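Local coordinates for protein superoxide dismutase [Mn/Fe] (Aeropyrum pernix, PDB 3AK2) that catalyses the dismutation of superoxide to dioxygen and hydrogen peroxide at a metal centre that can work with either manganese or iron, at residues 7-12 and 34-39; 117-122 and 185-190; 133-138 and 200-205. All coordinates share one frame; numbering follows the deposited sequence.

Interaction 1. Residues 7-12 and 34-39; sequences YELPPL and KHHNTY. With EDO (1,2-ethanediol), chain I; EDO (1,2-ethanediol), chain J; EDO (1,2-ethanediol), chain G.
In the alpha-hairpin domain of this Fe/Mn superoxide dismutase, the extended N-terminal segment 7-12 runs beside helix 25-54 and meets it through Leu9 and Pro10, which rest on His36 and Asn37. The alpha carbons come closest at Leu9 and Asn37, 6.0 Å apart. Leu9 carries most of the contact. Its CD1 sits over one face of the His36 ring, 3.6 Å from the centroid and 19° off the ring normal, which meets the geometry of a CH-pi interaction. The methyl is displaced toward the rim, so its nearest ring atom is CG of His36, at 3.4 Å. In Leu9, chi1 of -176° puts CG beside the carbonyl carbon, and chi2 of 71° then turns CD1 over the imidazole and CD2 toward the side chain of Asn37. Pro10 meets the same ring at its far end, with CD 3.6 Å from CE1 of His36. No hydrogen bond joins the two segments.

Both imidazole nitrogens of His36 are engaged elsewhere, ND1 with Trp83 NE1 and NE2 with His76 ND1, which fixes the plane of the ring that Leu9 covers. That ring lies about 7 Å from the manganese and also meets the ring of His79, a metal ligand, so it belongs to the surroundings of the site without binding the metal. An ethanediol, probably from the crystallisation liquor, donates through its O1 to the carbonyl O of Leu9 (2.9 Å), and a second one accepts from Leu12 N. Helix 62-82 adds Thr80, which both Pro10 and His36 touch, while Pro10 O is hydrogen-bonded to His32 NE2, one turn before His36 on helix 25-54.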
loop_
_atom_site.group_PDB
_atom_site.type_symbol
_atom_site.label_atom_id
_atom_site.label_comp_id
_atom_site.label_asym_id
_atom_site.label_seq_id
_atom_site.Cartn_x
_atom_site.Cartn_y
_atom_site.Cartn_z
ATOM N N TYR A 7 22.260 4.267 -12.542
ATOM C CA TYR A 7 22.356 4.954 -11.261
ATOM C C TYR A 7 23.650 4.538 -10.585
ATOM O O TYR A 7 24.158 3.438 -10.812
ATOM C CB TYR A 7 21.134 4.638 -10.389
ATOM C CG TYR A 7 19.860 5.024 -11.092
ATOM C CD1 TYR A 7 19.013 4.056 -11.622
ATOM C CD2 TYR A 7 19.532 6.366 -11.282
ATOM C CE1 TYR A 7 17.855 4.415 -12.299
ATOM C CE2 TYR A 7 18.386 6.730 -11.966
ATOM C CZ TYR A 7 17.553 5.753 -12.472
ATOM O OH TYR A 7 16.411 6.103 -13.151
ATOM N N GLU A 8 24.195 5.439 -9.777
ATOM C CA GLU A 8 25.444 5.193 -9.060
ATOM C C GLU A 8 25.284 5.589 -7.608
ATOM O O GLU A 8 24.570 6.545 -7.290
ATOM C CB GLU A 8 26.595 6.009 -9.655
ATOM C CG GLU A 8 26.803 5.874 -11.148
ATOM C CD GLU A 8 27.685 6.979 -11.688
ATOM O OE1 GLU A 8 27.158 7.880 -12.376
ATOM O OE2 GLU A 8 28.899 6.960 -11.398
ATOM N N LEU A 9 25.966 4.859 -6.732
ATOM C CA LEU A 9 26.022 5.203 -5.319
ATOM C C LEU A 9 26.926 6.419 -5.111
ATOM O O LEU A 9 28.120 6.358 -5.413
ATOM C CB LEU A 9 26.556 4.021 -4.508
ATOM C CG LEU A 9 26.590 4.211 -2.990
ATOM C CD1 LEU A 9 25.179 4.201 -2.442
ATOM C CD2 LEU A 9 27.434 3.131 -2.324
ATOM N N PRO A 10 26.363 7.529 -4.600
ATOM C CA PRO A 10 27.229 8.672 -4.326
ATOM C C PRO A 10 28.044 8.440 -3.056
ATOM O O PRO A 10 27.610 7.686 -2.181
ATOM C CB PRO A 10 26.237 9.814 -4.108
ATOM C CG PRO A 10 25.026 9.148 -3.554
ATOM C CD PRO A 10 24.955 7.805 -4.246
ATOM N N PRO A 11 29.222 9.081 -2.946
ATOM C CA PRO A 11 29.904 9.049 -1.655
ATOM C C PRO A 11 29.135 9.913 -0.666
ATOM O O PRO A 11 28.342 10.765 -1.082
ATOM C CB PRO A 11 31.257 9.697 -1.963
ATOM C CG PRO A 11 30.975 10.611 -3.112
ATOM C CD PRO A 11 29.963 9.875 -3.945
ATOM N N LEU A 12 29.354 9.695 0.626
ATOM C CA LEU A 12 28.836 10.613 1.636
ATOM C C LEU A 12 29.599 11.938 1.561
ATOM O O LEU A 12 30.730 11.973 1.071
ATOM C CB LEU A 12 28.954 10.013 3.039
ATOM C CG LEU A 12 28.185 8.727 3.338
ATOM C CD1 LEU A 12 28.341 8.370 4.795
ATOM C CD2 LEU A 12 26.717 8.863 2.978
ATOM N N LYS A 34 25.470 -0.918 2.512
ATOM C CA LYS A 34 24.562 -2.043 2.334
ATOM C C LYS A 34 23.217 -1.584 1.788
ATOM O O LYS A 34 22.833 -1.963 0.683
ATOM C CB LYS A 34 24.410 -2.842 3.637
ATOM C CG LYS A 34 25.724 -3.409 4.189
ATOM C CD LYS A 34 26.330 -4.449 3.246
ATOM C CE LYS A 34 27.489 -5.199 3.890
ATOM N NZ LYS A 34 28.735 -4.392 3.903
ATOM N N HIS A 35 22.523 -0.736 2.535
ATOM C CA HIS A 35 21.161 -0.365 2.156
ATOM C C HIS A 35 21.091 0.526 0.918
ATOM O O HIS A 35 20.443 0.169 -0.064
ATOM C CB HIS A 35 20.409 0.239 3.341
ATOM C CG HIS A 35 20.281 -0.702 4.493
ATOM N ND1 HIS A 35 19.392 -1.755 4.492
ATOM C CD2 HIS A 35 20.954 -0.781 5.665
ATOM C CE1 HIS A 35 19.509 -2.429 5.622
ATOM N NE2 HIS A 35 20.452 -1.860 6.350
ATOM N N HIS A 36 21.763 1.671 0.940
ATOM C CA HIS A 36 21.680 2.556 -0.211
ATOM C C HIS A 36 22.211 1.842 -1.462
ATOM O O HIS A 36 21.583 1.887 -2.522
ATOM C CB HIS A 36 22.399 3.883 0.040
ATOM C CG HIS A 36 22.150 4.916 -1.019
ATOM N ND1 HIS A 36 22.640 6.202 -0.933
ATOM C CD2 HIS A 36 21.466 4.853 -2.188
ATOM C CE1 HIS A 36 22.276 6.882 -2.005
ATOM N NE2 HIS A 36 21.564 6.087 -2.784
ATOM N N ASN A 37 23.338 1.148 -1.329
ATOM C CA ASN A 37 23.903 0.390 -2.451
ATOM C C ASN A 37 22.902 -0.592 -3.058
ATOM O O ASN A 37 22.814 -0.733 -4.280
ATOM C CB ASN A 37 25.167 -0.358 -2.023
ATOM C CG ASN A 37 26.034 -0.760 -3.203
ATOM O OD1 ASN A 37 26.224 0.012 -4.143
ATOM N ND2 ASN A 37 26.568 -1.974 -3.157
ATOM N N THR A 38 22.141 -1.260 -2.198
ATOM C CA THR A 38 21.143 -2.226 -2.645
ATOM C C THR A 38 20.064 -1.566 -3.506
ATOM O O THR A 38 19.633 -2.139 -4.506
ATOM C CB THR A 38 20.542 -2.987 -1.444
ATOM O OG1 THR A 38 21.550 -3.831 -0.877
ATOM C CG2 THR A 38 19.356 -3.848 -1.855
ATOM N N TYR A 39 19.640 -0.361 -3.133
ATOM C CA TYR A 39 18.624 0.334 -3.929
ATOM C C TYR A 39 19.167 0.751 -5.289
ATOM O O TYR A 39 18.481 0.626 -6.308
ATOM C CB TYR A 39 18.033 1.532 -3.179
ATOM C CG TYR A 39 17.594 1.205 -1.772
ATOM C CD1 TYR A 39 16.791 0.096 -1.505
ATOM C CD2 TYR A 39 17.982 2.011 -0.706
ATOM C CE1 TYR A 39 16.400 -0.206 -0.204
ATOM C CE2 TYR A 39 17.600 1.719 0.587
ATOM C CZ TYR A 39 16.814 0.617 0.835
ATOM O OH TYR A 39 16.434 0.353 2.131
HETATM C C1 EDO I . 21.155 -4.560 2.390
HETATM O O1 EDO I . 21.658 -5.894 2.532
HETATM C C2 EDO I . 19.723 -4.624 1.861
HETATM O O2 EDO I . 19.034 -3.415 2.202
HETATM C C1 EDO J . 30.297 5.598 -2.874
HETATM O O1 EDO J . 30.453 5.056 -4.192
HETATM C C2 EDO J . 31.468 5.164 -1.999
HETATM O O2 EDO J . 31.850 6.241 -1.136
HETATM C C1 EDO G . 31.637 7.193 2.466
HETATM O O1 EDO G . 31.593 8.080 1.349
HETATM C C2 EDO G . 32.294 7.884 3.651
HETATM O O2 EDO G . 33.713 7.865 3.465
#

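Interaction 2. Residues 117-122 and 185-190; sequences LFSAAA and NWWNVV
Phe118, on helix 111-123, sets its ring against the two indoles of Trp186 and Trp187, on the chain around the last residues of helix 179-186, with Trp187 in a 3-10 segment. Its CG is anti to the backbone N, which carries the ring away from its own helix and into the aromatic cluster. CE2 of Phe118 lies 3.6 Å from CZ3 of Trp186. These two rings are nearly parallel, with planes at 11°, but the offset is large, with 5.6 Å between the Phe118 centroid and that of the Trp186 six-membered ring, so little of one face lies over the other. Against Trp187 the same phenyl is turned obliquely, at 71°, and its CD2 reaches CZ2 of that indole at 3.5 Å. Within the pair of tryptophans, CZ3 of Trp186 lies over the centre of the Trp187 ring.

The cluster belongs to the C-terminal alpha/beta domain of Fe/Mn superoxide dismutases, whose helices pack on a three-stranded antiparallel sheet. Strand 159-165 borders it, Phe118 and Trp186 both touching Ile164.

Ser119 supplies the polar part of the contact. Its OG accepts from NE1 of Trp187 at 2.9 Å, with an N-H...O angle of 139° and the oxygen tilted somewhat from the indole plane. The hydroxyl is also hydrogen-bonded to the carbonyl O of Lys115, one turn back.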
loop_
_atom_site.group_PDB
_atom_site.type_symbol
_atom_site.label_atom_id
_atom_site.label_comp_id
_atom_site.label_asym_id
_atom_site.label_seq_id
_atom_site.Cartn_x
_atom_site.Cartn_y
_atom_site.Cartn_z
ATOM N N LEU A 117 5.829 19.652 14.473
ATOM C CA LEU A 117 5.000 18.962 13.486
ATOM C C LEU A 117 5.816 17.969 12.666
ATOM O O LEU A 117 5.396 16.828 12.466
ATOM C CB LEU A 117 4.288 19.963 12.571
ATOM C CG LEU A 117 3.361 19.377 11.497
ATOM C CD1 LEU A 117 2.271 18.508 12.112
ATOM C CD2 LEU A 117 2.743 20.475 10.652
ATOM N N PHE A 118 6.980 18.410 12.201
ATOM C CA PHE A 118 7.878 17.542 11.450
ATOM C C PHE A 118 8.299 16.345 12.297
ATOM O O PHE A 118 8.306 15.211 11.813
ATOM C CB PHE A 118 9.095 18.325 10.947
ATOM C CG PHE A 118 9.965 17.550 9.991
ATOM C CD1 PHE A 118 9.782 17.663 8.616
ATOM C CD2 PHE A 118 10.970 16.714 10.465
ATOM C CE1 PHE A 118 10.589 16.948 7.731
ATOM C CE2 PHE A 118 11.774 16.000 9.590
ATOM C CZ PHE A 118 11.585 16.117 8.223
ATOM N N SER A 119 8.638 16.590 13.562
ATOM C CA SER A 119 9.015 15.507 14.467
ATOM C C SER A 119 7.880 14.513 14.666
ATOM O O SER A 119 8.113 13.307 14.681
ATOM C CB SER A 119 9.476 16.049 15.819
ATOM O OG SER A 119 10.697 16.749 15.674
ATOM N N ALA A 120 6.656 15.018 14.803
ATOM C CA ALA A 120 5.488 14.152 14.958
ATOM C C ALA A 120 5.257 13.326 13.697
ATOM O O ALA A 120 4.979 12.127 13.775
ATOM C CB ALA A 120 4.249 14.968 15.298
ATOM N N ALA A 121 5.380 13.964 12.536
ATOM C CA ALA A 121 5.261 13.244 11.265
ATOM C C ALA A 121 6.284 12.108 11.175
ATOM O O ALA A 121 5.938 10.985 10.810
ATOM C CB ALA A 121 5.405 14.195 10.095
ATOM N N ALA A 122 7.536 12.395 11.527
ATOM C CA ALA A 122 8.596 11.383 11.475
ATOM C C ALA A 122 8.374 10.245 12.471
ATOM O O ALA A 122 8.507 9.068 12.129
ATOM C CB ALA A 122 9.949 12.032 11.708
ATOM N N ASN A 185 17.269 13.670 18.322
ATOM C CA ASN A 185 18.709 13.835 18.147
ATOM C C ASN A 185 19.120 14.240 16.732
ATOM O O ASN A 185 20.097 14.966 16.547
ATOM C CB ASN A 185 19.446 12.570 18.580
ATOM C CG ASN A 185 19.733 12.551 20.065
ATOM O OD1 ASN A 185 20.641 13.233 20.535
ATOM N ND2 ASN A 185 18.964 11.766 20.810
ATOM N N TRP A 186 18.359 13.782 15.743
ATOM C CA TRP A 186 18.646 14.060 14.335
ATOM C C TRP A 186 18.695 15.558 14.015
ATOM O O TRP A 186 19.469 15.988 13.160
ATOM C CB TRP A 186 17.627 13.331 13.453
ATOM C CG TRP A 186 17.624 13.706 11.999
ATOM C CD1 TRP A 186 18.421 13.194 11.015
ATOM C CD2 TRP A 186 16.754 14.650 11.366
ATOM N NE1 TRP A 186 18.104 13.770 9.806
ATOM C CE2 TRP A 186 17.085 14.667 9.993
ATOM C CE3 TRP A 186 15.727 15.484 11.826
ATOM C CZ2 TRP A 186 16.423 15.487 9.074
ATOM C CZ3 TRP A 186 15.070 16.298 10.914
ATOM C CH2 TRP A 186 15.420 16.290 9.551
ATOM N N TRP A 187 17.896 16.356 14.723
ATOM C CA TRP A 187 17.904 17.806 14.522
ATOM C C TRP A 187 19.291 18.425 14.688
ATOM O O TRP A 187 19.599 19.435 14.061
ATOM C CB TRP A 187 16.910 18.490 15.459
ATOM C CG TRP A 187 15.499 18.158 15.123
ATOM C CD1 TRP A 187 14.692 17.262 15.761
ATOM C CD2 TRP A 187 14.730 18.693 14.042
ATOM N NE1 TRP A 187 13.462 17.211 15.149
ATOM C CE2 TRP A 187 13.457 18.083 14.093
ATOM C CE3 TRP A 187 14.990 19.635 13.036
ATOM C CZ2 TRP A 187 12.446 18.382 13.174
ATOM C CZ3 TRP A 187 13.983 19.933 12.124
ATOM C CH2 TRP A 187 12.725 19.309 12.204
ATOM N N ASN A 188 20.127 17.797 15.510
ATOM C CA ASN A 188 21.472 18.305 15.778
ATOM C C ASN A 188 22.457 18.148 14.625
ATOM O O ASN A 188 23.561 18.698 14.669
ATOM C CB ASN A 188 22.027 17.663 17.046
ATOM C CG ASN A 188 21.215 18.015 18.267
ATOM O OD1 ASN A 188 21.147 19.178 18.664
ATOM N ND2 ASN A 188 20.585 17.013 18.867
ATOM N N VAL A 189 22.056 17.407 13.590
ATOM C CA VAL A 189 22.901 17.233 12.404
ATOM C C VAL A 189 22.260 17.724 11.094
ATOM O O VAL A 189 22.820 17.526 10.019
ATOM C CB VAL A 189 23.410 15.763 12.239
ATOM C CG1 VAL A 189 24.278 15.344 13.427
ATOM C CG2 VAL A 189 22.248 14.785 12.035
ATOM N N VAL A 190 21.105 18.381 11.184
ATOM C CA VAL A 190 20.449 18.910 9.983
ATOM C C VAL A 190 21.303 19.997 9.334
ATOM O O VAL A 190 21.730 20.946 9.997
ATOM C CB VAL A 190 19.029 19.454 10.270
ATOM C CG1 VAL A 190 18.462 20.171 9.046
ATOM C CG2 VAL A 190 18.111 18.326 10.695
#

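Interaction 3. Residues 133-138 and 200-205; sequences LAFDPL and EQALNN
Segment 133-138, which lies on strand 129-136 and runs on into a turn, approaches the final turns of helix 192-205 most closely at Phe135 and Ala202, whose alpha carbons are 6.7 Å apart. Phe135 carries the strand side of the contact alone. With CG anti to the backbone N (chi1 -176°), its ring extends from the strand to the helix and lies against the backbone there. Ala202 meets one face of it: CB is 4.0 Å from the ring centroid and 30° off the normal, an off-centre CH-pi contact, and its nearest approach is 3.6 Å to CD2 of Phe135. The backbone of the next peptide covers the same face, with N of Leu203 4.1 Å above the ring plane. Carbonyl O of Ala202 comes to 3.5 Å from CE2 of Phe135. Leu203 starts out facing away from the strand, yet its side chain turns back, and CD2 touches CE1 of Phe135 at 3.7 Å, the two side chains crossing at about a right angle. No hydrogen bond links strand to helix, so the contact rests on the fit of one aromatic ring against a helix surface.

Next to Phe135, Asp136 makes an Asx turn: its OD2 accepts from N of Leu138 at 2.9 Å, approached from well above the carboxylate plane. The same carboxylate reaches a neighbouring copy of the protein, the third subunit, through hydrogen bonds of OD1 to its Tyr7 OH and of OD2 to its Tyr73 OH. Backbone hydrogen bonding of Phe135 with Val159 ties this residue to strand 159-165. Packing of the last long helix against the central strand of the three-stranded antiparallel sheet places this contact in the C-terminal alpha/beta fold of Fe/Mn superoxide dismutases.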
loop_
_atom_site.group_PDB
_atom_site.type_symbol
_atom_site.label_atom_id
_atom_site.label_comp_id
_atom_site.label_asym_id
_atom_site.label_seq_id
_atom_site.Cartn_x
_atom_site.Cartn_y
_atom_site.Cartn_z
ATOM N N LEU A 133 9.821 17.197 4.301
ATOM C CA LEU A 133 9.472 18.583 4.038
ATOM C C LEU A 133 9.667 18.816 2.547
ATOM O O LEU A 133 10.770 18.634 2.021
ATOM C CB LEU A 133 10.361 19.538 4.846
ATOM C CG LEU A 133 10.175 21.037 4.579
ATOM C CD1 LEU A 133 8.804 21.505 5.030
ATOM C CD2 LEU A 133 11.263 21.846 5.272
ATOM N N ALA A 134 8.594 19.226 1.876
ATOM C CA ALA A 134 8.608 19.376 0.434
ATOM C C ALA A 134 8.179 20.766 0.004
ATOM O O ALA A 134 7.468 21.463 0.732
ATOM C CB ALA A 134 7.713 18.321 -0.221
ATOM N N PHE A 135 8.633 21.150 -1.183
ATOM C CA PHE A 135 8.177 22.352 -1.858
ATOM C C PHE A 135 7.079 21.982 -2.849
ATOM O O PHE A 135 7.270 21.126 -3.713
ATOM C CB PHE A 135 9.345 23.023 -2.586
ATOM C CG PHE A 135 8.994 24.334 -3.233
ATOM C CD1 PHE A 135 9.010 25.509 -2.493
ATOM C CD2 PHE A 135 8.670 24.398 -4.586
ATOM C CE1 PHE A 135 8.705 26.731 -3.088
ATOM C CE2 PHE A 135 8.363 25.615 -5.186
ATOM C CZ PHE A 135 8.385 26.780 -4.433
ATOM N N ASP A 136 5.927 22.628 -2.713
ATOM C CA ASP A 136 4.780 22.393 -3.582
ATOM C C ASP A 136 4.820 23.326 -4.795
ATOM O O ASP A 136 4.656 24.533 -4.639
ATOM C CB ASP A 136 3.489 22.595 -2.777
ATOM C CG ASP A 136 2.235 22.506 -3.626
ATOM O OD1 ASP A 136 1.164 22.886 -3.106
ATOM O OD2 ASP A 136 2.307 22.065 -4.791
ATOM N N PRO A 137 5.013 22.775 -6.011
ATOM C CA PRO A 137 5.081 23.631 -7.201
ATOM C C PRO A 137 3.770 24.357 -7.512
ATOM O O PRO A 137 3.796 25.387 -8.180
ATOM C CB PRO A 137 5.415 22.645 -8.327
ATOM C CG PRO A 137 4.920 21.323 -7.834
ATOM C CD PRO A 137 5.173 21.349 -6.354
ATOM N N LEU A 138 2.642 23.831 -7.037
ATOM C CA LEU A 138 1.337 24.426 -7.338
ATOM C C LEU A 138 1.064 25.711 -6.557
ATOM O O LEU A 138 0.333 26.585 -7.031
ATOM C CB LEU A 138 0.204 23.419 -7.101
ATOM C CG LEU A 138 0.227 22.100 -7.883
ATOM C CD1 LEU A 138 -1.023 21.308 -7.559
ATOM C CD2 LEU A 138 0.338 22.305 -9.390
ATOM N N GLU A 200 16.039 27.145 -2.742
ATOM C CA GLU A 200 16.396 28.103 -3.786
ATOM C C GLU A 200 16.155 27.510 -5.175
ATOM O O GLU A 200 15.526 28.140 -6.028
ATOM C CB GLU A 200 17.853 28.542 -3.636
ATOM C CG GLU A 200 18.297 29.576 -4.665
ATOM C CD GLU A 200 19.801 29.618 -4.861
ATOM O OE1 GLU A 200 20.243 30.292 -5.812
ATOM O OE2 GLU A 200 20.544 28.984 -4.078
ATOM N N GLN A 201 16.642 26.290 -5.397
ATOM C CA GLN A 201 16.438 25.625 -6.678
ATOM C C GLN A 201 14.958 25.398 -6.977
ATOM O O GLN A 201 14.514 25.623 -8.099
ATOM C CB GLN A 201 17.218 24.308 -6.752
ATOM C CG GLN A 201 18.735 24.488 -6.781
ATOM C CD GLN A 201 19.204 25.454 -7.859
ATOM O OE1 GLN A 201 18.866 25.311 -9.038
ATOM N NE2 GLN A 201 19.989 26.444 -7.456
ATOM N N ALA A 202 14.201 24.980 -5.964
ATOM C CA ALA A 202 12.760 24.756 -6.113
ATOM C C ALA A 202 11.991 26.042 -6.431
ATOM O O ALA A 202 11.130 26.051 -7.314
ATOM C CB ALA A 202 12.199 24.072 -4.877
ATOM N N LEU A 203 12.315 27.121 -5.723
ATOM C CA LEU A 203 11.701 28.427 -5.981
ATOM C C LEU A 203 11.936 28.884 -7.420
ATOM O O LEU A 203 11.060 29.499 -8.031
ATOM C CB LEU A 203 12.222 29.481 -5.000
ATOM C CG LEU A 203 11.685 29.443 -3.565
ATOM C CD1 LEU A 203 12.656 30.129 -2.618
ATOM C CD2 LEU A 203 10.299 30.067 -3.467
ATOM N N ASN A 204 13.114 28.562 -7.951
ATOM C CA ASN A 204 13.503 28.946 -9.308
ATOM C C ASN A 204 12.961 28.023 -10.401
ATOM O O ASN A 204 12.705 28.480 -11.518
ATOM C CB ASN A 204 15.034 29.008 -9.433
ATOM C CG ASN A 204 15.659 30.156 -8.642
ATOM O OD1 ASN A 204 16.873 30.170 -8.419
ATOM N ND2 ASN A 204 14.844 31.118 -8.227
ATOM N N ASN A 205 12.785 26.740 -10.078
ATOM C CA ASN A 205 12.612 25.694 -11.100
ATOM C C ASN A 205 11.297 24.895 -11.115
ATOM O O ASN A 205 10.889 24.411 -12.170
ATOM C CB ASN A 205 13.779 24.692 -11.028
ATOM C CG ASN A 205 15.111 25.291 -11.460
ATOM O OD1 ASN A 205 15.992 25.536 -10.632
ATOM N ND2 ASN A 205 15.271 25.510 -12.759
#

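How the interactions relate
Interaction 1 belongs to the alpha-hairpin domain and is only partly buried; interactions 2 and 3 are buried contacts on the other side of the chain's centre. Interactions 2 and 3 alternate along the sequence and touch, Phe118 CE1 lying 3.5 Å from Leu133 N, so helix 111-123 packs against the strand that also holds helix 192-205. Interaction 2 alone has a hydrogen bond across its segments. Interactions 1 and 3 both set aliphatic groups over an aromatic face, one on an imidazole near the manganese, the other on a phenyl. Between copies, 7-12 of one and 133-138 of another meet at the interface with the third subunit, which interaction 2 also touches.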